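Local atomic coordinates of serine-rich Repeat Adhesion Glycoprotein (Srr1) (Streptococcus agalactiae, PDB entry 4MBO), a protein that binds fibrinogen as a serine-rich repeat surface glycoprotein of a streptococcus, probably through its tandem Ig-like and adhesin-type beta-sandwich domains. Residues Val20-Lys25 against Gln148-Glu153; Leu45-Ser50 against Val120-Trp125; Glu199-Ser204 against Lys274-Ser279; Thr167-Asn172 against Gln306-Lys311; Pro32-Leu37 against Arg155-Ser160. All coordinates share one frame; numbering follows the deposited sequence. Where two conformers were deposited one is given.

How the contacts relate
Contacts 1, 2 and 5 build the N-terminal half of the chain, contacts 3 and 4 the fibrinogen-binding adhesin region on the far side. Contact 2 is buried and contact 1 lies at the surface; the two share the sheet holding strands 20-25 and 43-51, while contacts 1 and 5 both use strand 148-157. Contacts 3 and 4 meet through strands 186-202 and 169-181, contact 4 being the more buried. Contacts 2, 3 and 5 are paired by backbone hydrogen bonds, antiparallel in 2 and 3 and parallel in 5. Contacts 1 and 4 join strands of different sheets, the first by apolar packing and a water, the second by a hydroxyl pair.

Contact 1 (Val20-Lys25 against Gln148-Glu153); sequences VNIALK and QVASIE
Leu24, Gln148 and Ala150 carry most of this contact, in which strands 20-25 and 148-153 run nearly parallel, 7° apart, with their axes 5.5 Å from each other. That is close enough for side chains to mesh, yet the backbones make no direct hydrogen bond. Ala150 sits in the middle. Its CB presses on the backbone opposite, 3.6 Å from Ala23 CA, with Ile22 CG2 and Leu24 CG flanking it at longer range. Leu24 reaches across with CB and CD1: CB packs 3.9 Å from Ile152 CG2, and CD1 extends to 3.9 Å from Ala150 O. Ile152 answers by laying CD1 near Leu24 O. At the other end Gln148 bends at its second torsion (chi2 -54°), which turns its chain over Val20, and the aliphatic part does the touching: CG lies 3.6 Å from Val20 CG1 and 3.5 Å from Val20 O. One water fills in where main-chain polar atoms face each other, donating to Ser151 O at 2.7 Å and to Leu24 O at 3.2 Å. Strand 20-25 pairs through its backbone with strand 43-51, and strand 148-157 with strand 139-145. The arrangement is thus a seam between the outermost strand of one sheet and strand 148-157 of another, consistent with the border of an Ig-like beta sandwich.

Contact 2 (Leu45-Ser50 against Val120-Trp125); sequences LNFAFS and VNMPVW
Leu45 with Met122 and Phe47 with Val120 form two antiparallel hydrogen-bonded pairs, each closed by a reciprocal couple of N-H...O bonds, on strands whose directions differ by 159°. The four bonds are all 2.8 to 2.9 Å long; Leu45 N to Met122 O is the shortest. Asn46 and Asn121 make the non-hydrogen-bonded pair between them, on the opposite face. On the apolar face Phe47 CG lies between its backbone N and carbonyl carbon (chi1 59°), and the ring leans toward the partner strand beside Val120, whose CB stands over one ring face, 3.8 Å from the centroid, in a CH-pi contact. Met122 CE meets the same ring at its edge, 4.1 Å from Phe47 CE2. Farther along, Leu45 CB packs 3.9 Å from Val124 CG1. Across the sandwich, Val120 and Met122 touch Tyr104 of strand 101-106. Within the sheet, Leu45 touches Ile22 and Leu24 of the adjacent strand 20-25, which flanks 43-51 on its other edge, and Lys25 NZ of that strand hydrogen-bonds Asn46 OD1.

Contact 3 (Glu199-Ser204 against Lys274-Ser279); sequences EMYFAS and KTNSIS
Met200 and Ile278 form the tight side of this contact, an antiparallel hydrogen-bonded pair whose side chains lie side by side. Met200 N to Ile278 O is 2.9 Å and almost straight (176° at the hydrogen), with the return bond from Ile278 N to Met200 O only slightly longer. The methionine chain bends at its last torsion (chi3 -51°), which brings CE to 3.7 Å from Ile278 CD1. Further along, the pairing is finished by a side chain. Asn276 O accepts from Phe202 N at 3.0 Å, and the carboxamide of Asn276, rather than its backbone, returns the bond, with ND2 giving to Phe202 O at 2.9 Å. The acceptor lies close to the amide plane, so the N-H points well at it, and the side chain takes the place of a backbone donor. The opposite face is looser. Glu199 curls back over Ser279, its OE1 3.3 Å from Ser279 CA, while OE2 takes the N-H of Ser280. A water sits between Glu199 OE1, 2.7 Å away, Met200 O and Ser277 OG; its two protons cannot serve every acceptor near it at once. Strand 277-278 thus covers one edge of the end of strand 186-202. On the other edge runs strand 169-181, bonded through Tyr201 with Lys170, and Phe202 reaches Tyr308 edge-to-face.

Contact 4 (Thr167-Asn172 against Gln306-Lys311); sequences TNVKTN and QTYGSK
A seam between two sheets of the adhesin's C-terminal beta-sandwich region brings Val169 and Thr171 against Tyr308, Gly309 and Ser310. The strands run in the same general direction, 5.7 Å between axes, but they are not paired through their backbones. The polar link is a hydroxyl pair: Thr171 OG1 and Ser310 OG are 2.7 Å apart, and either may be the donor. The threonine oxygen sits between its own backbone N and carbonyl carbon (chi1 58°), which aims it at the other strand and sets it 3.1 Å from Gly309 C; Thr171 CG2 turns to Gly309 CA instead. Gly309 has an unusual backbone (phi 119°, psi -139°), at which any CB would collide with the carbonyl O of Tyr308, reason enough for a glycine here; Val169 CG1 comes to 3.9 Å from its CA. The other valine methyl serves the aromatic neighbour: Val169 and Tyr308 cross at about a right angle, CG2 lying 4.0 Å from Tyr308 CD1. The phenol end of Tyr308 is held elsewhere, by the carbonyl O of Leu206. Around this core, strand 162-165 ties the two sides together, since Thr164 pairs through its backbone with Thr171 and offers OG1 to Gly309 O. Strand 186-202 flanks 169-181, with Phe202 on Val169 and Thr171, whereas strand 295-302 backs 309-316, Val301 pairing with Ser310.

Contact 5 (Pro32-Leu37 against Arg155-Ser160); sequences PGTVKL and RVQYNS
Thr34, Val35 and Lys36 pair in parallel register with Arg155, Val156 and Gln157, making strand 34-36 the outermost strand of a mixed beta sheet. The backbone bonds zigzag between the chains as parallel strands require. Arg155 N donates to Gly33 O at 2.7 Å, Val35 N to Arg155 O, Gln157 N to Val35 O, and Leu37 N to Gln157 O at 3.0 Å, the last reaching past the strand ends. On the face of Thr34, the arginine chain is extended from CG to NE and crosses the threonine; Thr34 OG1 lies at the edge of the guanidinium, near its plane, 3.7 Å from Arg155 NH2. Thr34 CG2 turns the other way, to 3.8 Å from Gln157 CB. Lys36 runs beside Gln157, its amine engaged by Glu31 and Ser30. The other face is apolar. Leu37 slants over Val156, CD1 to CG1 3.6 Å, and leans along Tyr158; Pro126 covers Val35 and Val156, and Trp125 touches Leu37. Farther out, Thr135 and Thr134 take the N-H groups of Val156 and Tyr158, and Leu37 O and Asn159 O are held by Arg176 and Arg174 of strand 169-181, tying this edge to the adhesin region. Tyr158 OH bonds Ile131 O, which fixes the ring where its hydroxyl oxygen stands 3.4 Å from Leu37 CD1.

Contact 1 (Val20-Lys25 against Gln148-Glu153)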
# COMPACT_ATOMS: atom_id res chain seq x y z
N VAL A 20 16.20 -2.93 -27.54
CA VAL A 20 15.50 -2.62 -26.31
C VAL A 20 14.13 -1.95 -26.54
O VAL A 20 13.99 -1.01 -27.36
CB VAL A 20 16.35 -1.67 -25.43
CG1 VAL A 20 15.58 -1.29 -24.19
CG2 VAL A 20 17.69 -2.30 -25.08
N ASN A 21 13.13 -2.48 -25.85
CA ASN A 21 11.76 -1.99 -25.85
C ASN A 21 11.35 -1.84 -24.38
O ASN A 21 11.80 -2.63 -23.54
CB ASN A 21 10.83 -3.00 -26.55
CG ASN A 21 11.08 -3.12 -28.05
OD1 ASN A 21 10.75 -2.21 -28.80
ND2 ASN A 21 11.60 -4.25 -28.49
N ILE A 22 10.53 -0.83 -24.06
CA ILE A 22 10.00 -0.69 -22.71
C ILE A 22 8.69 0.08 -22.83
O ILE A 22 8.58 1.00 -23.65
CB ILE A 22 11.01 -0.01 -21.74
CG1 ILE A 22 10.47 -0.05 -20.31
CG2 ILE A 22 11.34 1.43 -22.17
CD1 ILE A 22 11.51 0.25 -19.27
N ALA A 23 7.71 -0.28 -22.01
CA ALA A 23 6.42 0.35 -22.05
C ALA A 23 5.71 0.25 -20.72
O ALA A 23 5.96 -0.67 -19.92
CB ALA A 23 5.55 -0.27 -23.11
N LEU A 24 4.89 1.29 -20.46
CA LEU A 24 3.98 1.35 -19.31
C LEU A 24 2.57 1.37 -19.87
O LEU A 24 2.23 2.18 -20.75
CB LEU A 24 4.26 2.57 -18.42
CG LEU A 24 5.52 2.48 -17.59
CD1 LEU A 24 5.91 3.85 -17.08
CD2 LEU A 24 5.39 1.49 -16.44
N LYS A 25 1.73 0.46 -19.38
CA LYS A 25 0.37 0.33 -19.88
C LYS A 25 -0.68 0.30 -18.76
O LYS A 25 -0.40 -0.14 -17.64
CB LYS A 25 0.28 -0.93 -20.75
CG LYS A 25 1.13 -0.84 -22.02
CD LYS A 25 1.37 -2.17 -22.72
CE LYS A 25 2.47 -2.01 -23.76
NZ LYS A 25 3.20 -3.26 -24.13
N GLN A 148 16.16 3.76 -23.72
CA GLN A 148 14.73 3.74 -24.03
C GLN A 148 13.93 4.06 -22.80
O GLN A 148 14.22 3.56 -21.71
CB GLN A 148 14.31 2.36 -24.52
CG GLN A 148 15.08 1.90 -25.76
CD GLN A 148 15.06 2.87 -26.94
OE1 GLN A 148 16.10 3.08 -27.59
NE2 GLN A 148 13.94 3.46 -27.19
N VAL A 149 12.90 4.88 -22.99
CA VAL A 149 12.08 5.35 -21.88
C VAL A 149 10.62 5.26 -22.21
O VAL A 149 10.21 5.42 -23.37
CB VAL A 149 12.43 6.84 -21.55
CG1 VAL A 149 11.84 7.27 -20.22
CG2 VAL A 149 13.93 7.06 -21.51
N ALA A 150 9.83 4.93 -21.20
CA ALA A 150 8.40 4.90 -21.29
C ALA A 150 7.79 5.84 -20.27
O ALA A 150 8.37 6.08 -19.20
CB ALA A 150 7.92 3.48 -21.05
N SER A 151 6.61 6.34 -20.59
CA SER A 151 5.86 7.20 -19.68
C SER A 151 4.38 6.99 -19.81
O SER A 151 3.86 6.56 -20.88
CB SER A 151 6.18 8.68 -19.90
OG SER A 151 5.57 9.19 -21.11
N ILE A 152 3.69 7.24 -18.72
CA ILE A 152 2.23 7.23 -18.71
C ILE A 152 1.78 8.17 -17.61
O ILE A 152 2.49 8.36 -16.61
CB ILE A 152 1.67 5.80 -18.54
CG1 ILE A 152 0.18 5.75 -18.95
CG2 ILE A 152 1.88 5.30 -17.11
CD1 ILE A 152 -0.34 4.34 -19.02
N GLU A 153 0.61 8.80 -17.80
CA GLU A 153 0.06 9.70 -16.80
C GLU A 153 -1.27 9.17 -16.27
O GLU A 153 -2.12 8.70 -17.04
CB GLU A 153 -0.19 11.10 -17.40
CG GLU A 153 1.06 11.87 -17.72
CD GLU A 153 0.71 13.28 -18.19
OE1 GLU A 153 1.08 14.19 -17.47
OE2 GLU A 153 0.02 13.44 -19.21
O HOH W 1 2.05 5.03 -22.15

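Contact 2 (Leu45-Ser50 against Val120-Trp125)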
# COMPACT_ATOMS: atom_id res chain seq x y z
N LEU A 45 4.22 -2.85 -16.38
CA LEU A 45 5.50 -2.58 -17.01
C LEU A 45 5.93 -3.76 -17.86
O LEU A 45 5.90 -4.91 -17.40
CB LEU A 45 6.56 -2.36 -15.94
CG LEU A 45 8.03 -2.26 -16.40
CD1 LEU A 45 8.22 -1.05 -17.30
CD2 LEU A 45 8.96 -2.20 -15.20
N ASN A 46 6.36 -3.48 -19.08
CA ASN A 46 6.97 -4.55 -19.84
C ASN A 46 8.22 -4.05 -20.55
O ASN A 46 8.34 -2.87 -20.90
CB ASN A 46 6.02 -5.18 -20.83
CG ASN A 46 5.78 -4.32 -22.01
OD1 ASN A 46 4.96 -3.42 -21.97
ND2 ASN A 46 6.45 -4.64 -23.13
N PHE A 47 9.18 -4.95 -20.71
CA PHE A 47 10.40 -4.63 -21.43
C PHE A 47 10.96 -5.89 -22.06
O PHE A 47 10.62 -7.01 -21.68
CB PHE A 47 11.44 -3.94 -20.51
CG PHE A 47 11.86 -4.73 -19.31
CD1 PHE A 47 12.93 -5.62 -19.39
CD2 PHE A 47 11.22 -4.56 -18.10
CE1 PHE A 47 13.31 -6.35 -18.27
CE2 PHE A 47 11.61 -5.28 -16.99
CZ PHE A 47 12.64 -6.17 -17.08
N ALA A 48 11.83 -5.69 -23.05
CA ALA A 48 12.45 -6.80 -23.73
C ALA A 48 13.72 -6.30 -24.41
O ALA A 48 13.85 -5.10 -24.69
CB ALA A 48 11.50 -7.37 -24.77
N PHE A 49 14.62 -7.23 -24.67
CA PHE A 49 15.87 -6.93 -25.37
C PHE A 49 16.58 -8.24 -25.74
O PHE A 49 16.15 -9.33 -25.34
CB PHE A 49 16.82 -6.07 -24.49
CG PHE A 49 17.21 -6.72 -23.20
CD1 PHE A 49 18.31 -7.58 -23.11
CD2 PHE A 49 16.48 -6.46 -22.04
CE1 PHE A 49 18.66 -8.18 -21.92
CE2 PHE A 49 16.82 -7.08 -20.85
CZ PHE A 49 17.91 -7.93 -20.78
N SER A 50 17.64 -8.11 -26.52
CA SER A 50 18.55 -9.17 -26.82
C SER A 50 19.95 -8.77 -26.36
O SER A 50 20.27 -7.58 -26.29
CB SER A 50 18.62 -9.43 -28.33
OG SER A 50 17.41 -9.96 -28.78
N VAL A 120 10.01 -9.39 -20.16
CA VAL A 120 9.38 -9.34 -18.86
C VAL A 120 8.13 -8.47 -18.85
O VAL A 120 8.08 -7.41 -19.53
CB VAL A 120 10.38 -8.72 -17.83
CG1 VAL A 120 9.73 -8.50 -16.46
CG2 VAL A 120 11.62 -9.58 -17.70
N ASN A 121 7.13 -8.96 -18.11
CA ASN A 121 5.90 -8.24 -17.80
C ASN A 121 5.78 -8.28 -16.28
O ASN A 121 6.07 -9.31 -15.66
CB ASN A 121 4.67 -8.91 -18.38
CG ASN A 121 4.60 -8.84 -19.87
OD1 ASN A 121 4.50 -7.76 -20.46
ND2 ASN A 121 4.58 -9.99 -20.50
N MET A 122 5.43 -7.16 -15.66
CA MET A 122 5.17 -7.19 -14.22
C MET A 122 4.28 -6.02 -13.81
O MET A 122 4.27 -4.96 -14.48
CB MET A 122 6.47 -7.10 -13.44
CG MET A 122 7.03 -5.72 -13.42
SD MET A 122 8.53 -5.57 -12.42
CE MET A 122 9.61 -6.37 -13.54
N PRO A 123 3.52 -6.20 -12.72
CA PRO A 123 2.77 -5.06 -12.22
C PRO A 123 3.67 -4.05 -11.51
O PRO A 123 4.67 -4.40 -10.88
CB PRO A 123 1.78 -5.69 -11.21
CG PRO A 123 2.47 -6.91 -10.77
CD PRO A 123 3.23 -7.42 -11.98
N VAL A 124 3.32 -2.80 -11.67
CA VAL A 124 3.97 -1.70 -10.94
C VAL A 124 2.85 -0.79 -10.42
O VAL A 124 1.80 -0.69 -11.02
CB VAL A 124 4.98 -0.89 -11.76
CG1 VAL A 124 6.19 -1.73 -12.12
CG2 VAL A 124 4.38 -0.27 -12.99
N TRP A 125 3.12 -0.14 -9.29
CA TRP A 125 2.15 0.69 -8.63
C TRP A 125 2.65 2.10 -8.38
O TRP A 125 3.84 2.29 -8.07
CB TRP A 125 1.86 0.12 -7.22
CG TRP A 125 1.04 -1.10 -7.14
CD1 TRP A 125 -0.28 -1.16 -6.82
CD2 TRP A 125 1.48 -2.44 -7.33
NE1 TRP A 125 -0.70 -2.46 -6.80
CE2 TRP A 125 0.36 -3.27 -7.10
CE3 TRP A 125 2.72 -3.03 -7.63
CZ2 TRP A 125 0.42 -4.66 -7.21
CZ3 TRP A 125 2.78 -4.43 -7.72
CH2 TRP A 125 1.64 -5.21 -7.51

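Contact 3 (Glu199-Ser204 against Lys274-Ser279)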
# COMPACT_ATOMS: atom_id res chain seq x y z
N GLU A 199 -15.78 18.20 14.02
CA GLU A 199 -16.24 17.86 15.35
C GLU A 199 -16.93 16.49 15.25
O GLU A 199 -17.68 16.23 14.29
CB GLU A 199 -17.23 18.88 15.88
CG GLU A 199 -16.61 20.25 16.14
CD GLU A 199 -15.55 20.22 17.25
OE1 GLU A 199 -15.74 19.45 18.22
OE2 GLU A 199 -14.54 20.99 17.18
N MET A 200 -16.67 15.63 16.22
CA MET A 200 -17.38 14.35 16.35
C MET A 200 -18.17 14.46 17.65
O MET A 200 -17.67 15.00 18.63
CB MET A 200 -16.47 13.13 16.32
CG MET A 200 -15.63 13.07 15.05
SD MET A 200 -15.17 11.40 14.57
CE MET A 200 -14.52 10.84 16.12
N TYR A 201 -19.39 13.95 17.64
CA TYR A 201 -20.29 14.16 18.74
C TYR A 201 -21.44 13.17 18.80
O TYR A 201 -22.02 12.83 17.76
CB TYR A 201 -20.87 15.57 18.55
CG TYR A 201 -22.06 15.99 19.39
CD1 TYR A 201 -21.90 16.37 20.72
CD2 TYR A 201 -23.33 16.15 18.81
CE1 TYR A 201 -22.96 16.83 21.48
CE2 TYR A 201 -24.41 16.61 19.57
CZ TYR A 201 -24.21 16.94 20.90
OH TYR A 201 -25.27 17.41 21.65
N PHE A 202 -21.76 12.77 20.02
CA PHE A 202 -22.97 12.02 20.34
C PHE A 202 -23.68 12.86 21.40
O PHE A 202 -23.10 13.17 22.44
CB PHE A 202 -22.73 10.65 21.00
CG PHE A 202 -22.27 9.55 20.08
CD1 PHE A 202 -22.40 9.63 18.71
CD2 PHE A 202 -21.83 8.36 20.63
CE1 PHE A 202 -22.01 8.59 17.90
CE2 PHE A 202 -21.49 7.28 19.82
CZ PHE A 202 -21.56 7.40 18.44
N ALA A 203 -24.93 13.21 21.14
CA ALA A 203 -25.73 14.00 22.09
C ALA A 203 -25.98 13.25 23.38
O ALA A 203 -25.87 12.02 23.43
CB ALA A 203 -27.07 14.36 21.44
N SER A 204 -26.30 14.01 24.44
CA SER A 204 -26.64 13.43 25.75
C SER A 204 -27.66 12.32 25.58
O SER A 204 -28.62 12.46 24.83
CB SER A 204 -27.23 14.50 26.67
OG SER A 204 -26.33 15.57 26.83
N LYS A 274 -13.79 7.49 25.76
CA LYS A 274 -13.93 8.13 27.09
C LYS A 274 -14.50 9.53 27.05
O LYS A 274 -14.28 10.34 27.99
CB LYS A 274 -12.61 8.17 27.83
CG LYS A 274 -11.88 6.85 27.93
CD LYS A 274 -10.64 7.02 28.78
CE LYS A 274 -9.68 5.87 28.66
NZ LYS A 274 -10.25 4.53 28.98
N THR A 275 -15.26 9.81 26.00
CA THR A 275 -15.92 11.10 25.80
C THR A 275 -17.00 10.97 24.77
O THR A 275 -16.99 10.03 23.99
CB THR A 275 -14.92 12.19 25.32
OG1 THR A 275 -15.60 13.46 25.20
CG2 THR A 275 -14.27 11.81 24.00
N ASN A 276 -17.98 11.89 24.82
CA ASN A 276 -18.97 11.94 23.78
C ASN A 276 -18.64 13.01 22.70
O ASN A 276 -19.40 13.20 21.76
CB ASN A 276 -20.35 12.24 24.38
CG ASN A 276 -20.45 13.64 24.90
OD1 ASN A 276 -19.54 14.12 25.56
ND2 ASN A 276 -21.52 14.34 24.56
N SER A 277 -17.47 13.64 22.82
CA SER A 277 -17.05 14.68 21.91
C SER A 277 -15.57 14.63 21.63
O SER A 277 -14.75 14.52 22.55
CB SER A 277 -17.40 16.05 22.51
OG SER A 277 -17.08 17.12 21.63
N ILE A 278 -15.22 14.69 20.35
CA ILE A 278 -13.82 14.75 19.92
C ILE A 278 -13.76 16.00 19.05
O ILE A 278 -14.57 16.19 18.14
CB ILE A 278 -13.40 13.47 19.17
CG1 ILE A 278 -13.31 12.30 20.18
CG2 ILE A 278 -12.07 13.69 18.45
CD1 ILE A 278 -13.07 10.94 19.57
N SER A 279 -12.80 16.87 19.35
CA SER A 279 -12.71 18.12 18.62
C SER A 279 -12.20 17.97 17.20
O SER A 279 -11.57 16.97 16.84
CB SER A 279 -11.88 19.16 19.38
OG SER A 279 -10.53 18.79 19.43
O HOH W 2 -17.48 17.73 19.28

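Contact 4 (Thr167-Asn172 against Gln306-Lys311)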
# COMPACT_ATOMS: atom_id res chain seq x y z
N THR A 167 -27.92 16.12 13.59
CA THR A 167 -27.97 16.91 14.78
C THR A 167 -27.44 16.21 16.03
O THR A 167 -26.67 16.79 16.81
CB THR A 167 -29.42 17.40 15.02
OG1 THR A 167 -29.84 18.16 13.88
CG2 THR A 167 -29.49 18.24 16.24
N ASN A 168 -27.77 14.93 16.19
CA ASN A 168 -27.43 14.20 17.40
C ASN A 168 -26.17 13.31 17.33
O ASN A 168 -25.69 12.83 18.36
CB ASN A 168 -28.66 13.36 17.86
CG ASN A 168 -29.24 12.45 16.74
OD1 ASN A 168 -29.01 12.64 15.54
ND2 ASN A 168 -30.03 11.46 17.15
N VAL A 169 -25.71 13.08 16.11
CA VAL A 169 -24.59 12.19 15.81
C VAL A 169 -23.76 12.77 14.68
O VAL A 169 -24.25 12.97 13.57
CB VAL A 169 -25.12 10.78 15.41
CG1 VAL A 169 -24.05 9.92 14.78
CG2 VAL A 169 -25.77 10.12 16.62
N LYS A 170 -22.47 13.02 14.96
CA LYS A 170 -21.52 13.51 13.97
C LYS A 170 -20.30 12.61 14.12
O LYS A 170 -19.63 12.61 15.19
CB LYS A 170 -21.15 14.97 14.22
CG LYS A 170 -22.37 15.84 14.46
CD LYS A 170 -22.00 17.27 14.87
CE LYS A 170 -23.22 18.11 15.15
NZ LYS A 170 -24.09 18.27 13.95
N THR A 171 -20.02 11.83 13.09
CA THR A 171 -18.91 10.91 13.13
C THR A 171 -18.29 10.78 11.75
O THR A 171 -18.91 11.09 10.74
CB THR A 171 -19.33 9.50 13.61
OG1 THR A 171 -20.36 8.99 12.75
CG2 THR A 171 -19.87 9.49 15.02
N ASN A 172 -17.03 10.36 11.70
CA ASN A 172 -16.38 10.03 10.43
C ASN A 172 -15.21 9.09 10.68
O ASN A 172 -14.54 9.20 11.68
CB ASN A 172 -15.98 11.25 9.59
CG ASN A 172 -14.86 12.07 10.18
OD1 ASN A 172 -13.71 11.92 9.76
ND2 ASN A 172 -15.18 12.96 11.13
N GLN A 306 -23.05 -0.62 17.75
CA GLN A 306 -22.99 -0.30 16.31
C GLN A 306 -24.36 -0.01 15.74
O GLN A 306 -24.75 -0.55 14.70
CB GLN A 306 -22.34 -1.44 15.53
CG GLN A 306 -21.02 -1.89 16.07
CD GLN A 306 -20.38 -2.90 15.15
OE1 GLN A 306 -20.32 -2.70 13.93
NE2 GLN A 306 -19.88 -3.94 15.72
N THR A 307 -25.09 0.81 16.48
CA THR A 307 -26.41 1.22 16.14
C THR A 307 -26.45 2.56 15.39
O THR A 307 -27.38 2.83 14.63
CB THR A 307 -27.21 1.32 17.46
OG1 THR A 307 -27.11 0.06 18.15
CG2 THR A 307 -28.65 1.64 17.17
N TYR A 308 -25.51 3.43 15.72
CA TYR A 308 -25.41 4.75 15.08
C TYR A 308 -23.94 5.16 15.01
O TYR A 308 -23.11 4.68 15.80
CB TYR A 308 -26.28 5.83 15.78
CG TYR A 308 -26.21 5.78 17.30
CD1 TYR A 308 -25.21 6.43 18.00
CD2 TYR A 308 -27.16 5.08 18.02
CE1 TYR A 308 -25.15 6.38 19.37
CE2 TYR A 308 -27.13 5.02 19.40
CZ TYR A 308 -26.12 5.67 20.08
OH TYR A 308 -26.10 5.66 21.47
N GLY A 309 -23.66 6.08 14.09
CA GLY A 309 -22.32 6.56 13.88
C GLY A 309 -21.90 6.26 12.48
O GLY A 309 -22.69 6.40 11.55
N SER A 310 -20.65 5.84 12.31
CA SER A 310 -20.07 5.54 11.01
C SER A 310 -19.33 4.20 11.00
O SER A 310 -18.76 3.81 12.00
CB SER A 310 -19.04 6.62 10.63
OG SER A 310 -19.68 7.85 10.36
N LYS A 311 -19.28 3.57 9.83
CA LYS A 311 -18.59 2.31 9.65
C LYS A 311 -17.92 2.29 8.29
O LYS A 311 -18.47 2.76 7.30
CB LYS A 311 -19.57 1.16 9.79
CG LYS A 311 -19.01 -0.22 9.57
CD LYS A 311 -20.09 -1.24 9.91
CE LYS A 311 -19.70 -2.63 9.49
NZ LYS A 311 -20.83 -3.59 9.69

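Contact 5 (Pro32-Leu37 against Arg155-Ser160)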
# COMPACT_ATOMS: atom_id res chain seq x y z
N PRO A 32 -9.21 3.98 -17.47
CA PRO A 32 -7.87 4.50 -17.82
C PRO A 32 -7.80 6.00 -17.57
O PRO A 32 -8.74 6.72 -17.88
CB PRO A 32 -7.73 4.11 -19.29
CG PRO A 32 -8.56 2.86 -19.39
CD PRO A 32 -9.75 3.12 -18.53
N GLY A 33 -6.71 6.45 -16.95
CA GLY A 33 -6.56 7.84 -16.56
C GLY A 33 -6.51 7.98 -15.05
O GLY A 33 -6.07 9.01 -14.54
N THR A 34 -7.05 6.98 -14.33
CA THR A 34 -7.08 6.99 -12.86
C THR A 34 -6.71 5.60 -12.32
O THR A 34 -7.26 4.59 -12.76
CB THR A 34 -8.50 7.30 -12.32
OG1 THR A 34 -8.95 8.58 -12.80
CG2 THR A 34 -8.50 7.35 -10.82
N VAL A 35 -5.74 5.54 -11.39
CA VAL A 35 -5.42 4.28 -10.71
C VAL A 35 -6.13 4.29 -9.36
O VAL A 35 -5.86 5.14 -8.51
CB VAL A 35 -3.90 4.10 -10.46
CG1 VAL A 35 -3.61 2.77 -9.78
CG2 VAL A 35 -3.12 4.14 -11.75
N LYS A 36 -7.04 3.35 -9.18
CA LYS A 36 -7.84 3.22 -7.94
C LYS A 36 -7.12 2.29 -6.99
O LYS A 36 -7.28 1.07 -7.04
CB LYS A 36 -9.24 2.71 -8.27
CG LYS A 36 -9.98 3.60 -9.25
CD LYS A 36 -11.36 3.05 -9.61
CE LYS A 36 -12.02 3.83 -10.75
NZ LYS A 36 -13.17 3.07 -11.35
N LEU A 37 -6.36 2.88 -6.07
CA LEU A 37 -5.53 2.09 -5.15
C LEU A 37 -6.32 1.42 -4.04
O LEU A 37 -5.76 0.64 -3.29
CB LEU A 37 -4.38 2.92 -4.59
CG LEU A 37 -3.29 3.26 -5.59
CD1 LEU A 37 -2.22 4.13 -4.95
CD2 LEU A 37 -2.62 2.01 -6.20
N ARG A 155 -4.20 9.89 -12.75
CA ARG A 155 -4.54 10.36 -11.42
C ARG A 155 -4.45 9.14 -10.49
O ARG A 155 -4.54 7.99 -10.93
CB ARG A 155 -5.99 10.89 -11.39
CG ARG A 155 -6.22 12.06 -12.28
CD ARG A 155 -7.68 12.52 -12.20
NE ARG A 155 -7.92 13.36 -13.35
CZ ARG A 155 -8.15 12.88 -14.57
NH1 ARG A 155 -8.33 13.72 -15.58
NH2 ARG A 155 -8.18 11.56 -14.79
N VAL A 156 -4.31 9.41 -9.21
CA VAL A 156 -4.27 8.35 -8.19
C VAL A 156 -5.43 8.63 -7.24
O VAL A 156 -5.55 9.71 -6.72
CB VAL A 156 -2.93 8.33 -7.47
CG1 VAL A 156 -2.95 7.32 -6.34
CG2 VAL A 156 -1.83 8.01 -8.49
N GLN A 157 -6.26 7.62 -7.03
CA GLN A 157 -7.42 7.80 -6.19
C GLN A 157 -7.47 6.81 -5.05
O GLN A 157 -7.18 5.64 -5.23
CB GLN A 157 -8.68 7.62 -7.06
CG GLN A 157 -9.98 7.53 -6.30
CD GLN A 157 -11.15 7.38 -7.25
OE1 GLN A 157 -11.47 8.28 -8.00
NE2 GLN A 157 -11.79 6.23 -7.21
N TYR A 158 -7.84 7.31 -3.89
CA TYR A 158 -8.08 6.51 -2.71
C TYR A 158 -9.53 6.77 -2.29
O TYR A 158 -10.14 7.78 -2.66
CB TYR A 158 -7.18 6.94 -1.57
CG TYR A 158 -5.71 6.71 -1.77
CD1 TYR A 158 -5.13 5.50 -1.42
CD2 TYR A 158 -4.87 7.71 -2.28
CE1 TYR A 158 -3.76 5.27 -1.59
CE2 TYR A 158 -3.52 7.49 -2.45
CZ TYR A 158 -2.96 6.29 -2.07
OH TYR A 158 -1.62 6.03 -2.24
N ASN A 159 -10.12 5.82 -1.58
CA ASN A 159 -11.48 6.02 -1.11
C ASN A 159 -11.60 7.11 -0.06
O ASN A 159 -10.66 7.37 0.69
CB ASN A 159 -12.03 4.74 -0.53
CG ASN A 159 -12.46 3.76 -1.59
OD1 ASN A 159 -12.62 4.12 -2.77
ND2 ASN A 159 -12.65 2.53 -1.19
N SER A 160 -12.78 7.74 -0.03
CA SER A 160 -13.06 8.79 0.96
C SER A 160 -13.64 8.21 2.25
O SER A 160 -14.17 7.12 2.25
CB SER A 160 -14.06 9.81 0.41
OG SER A 160 -13.50 10.50 -0.70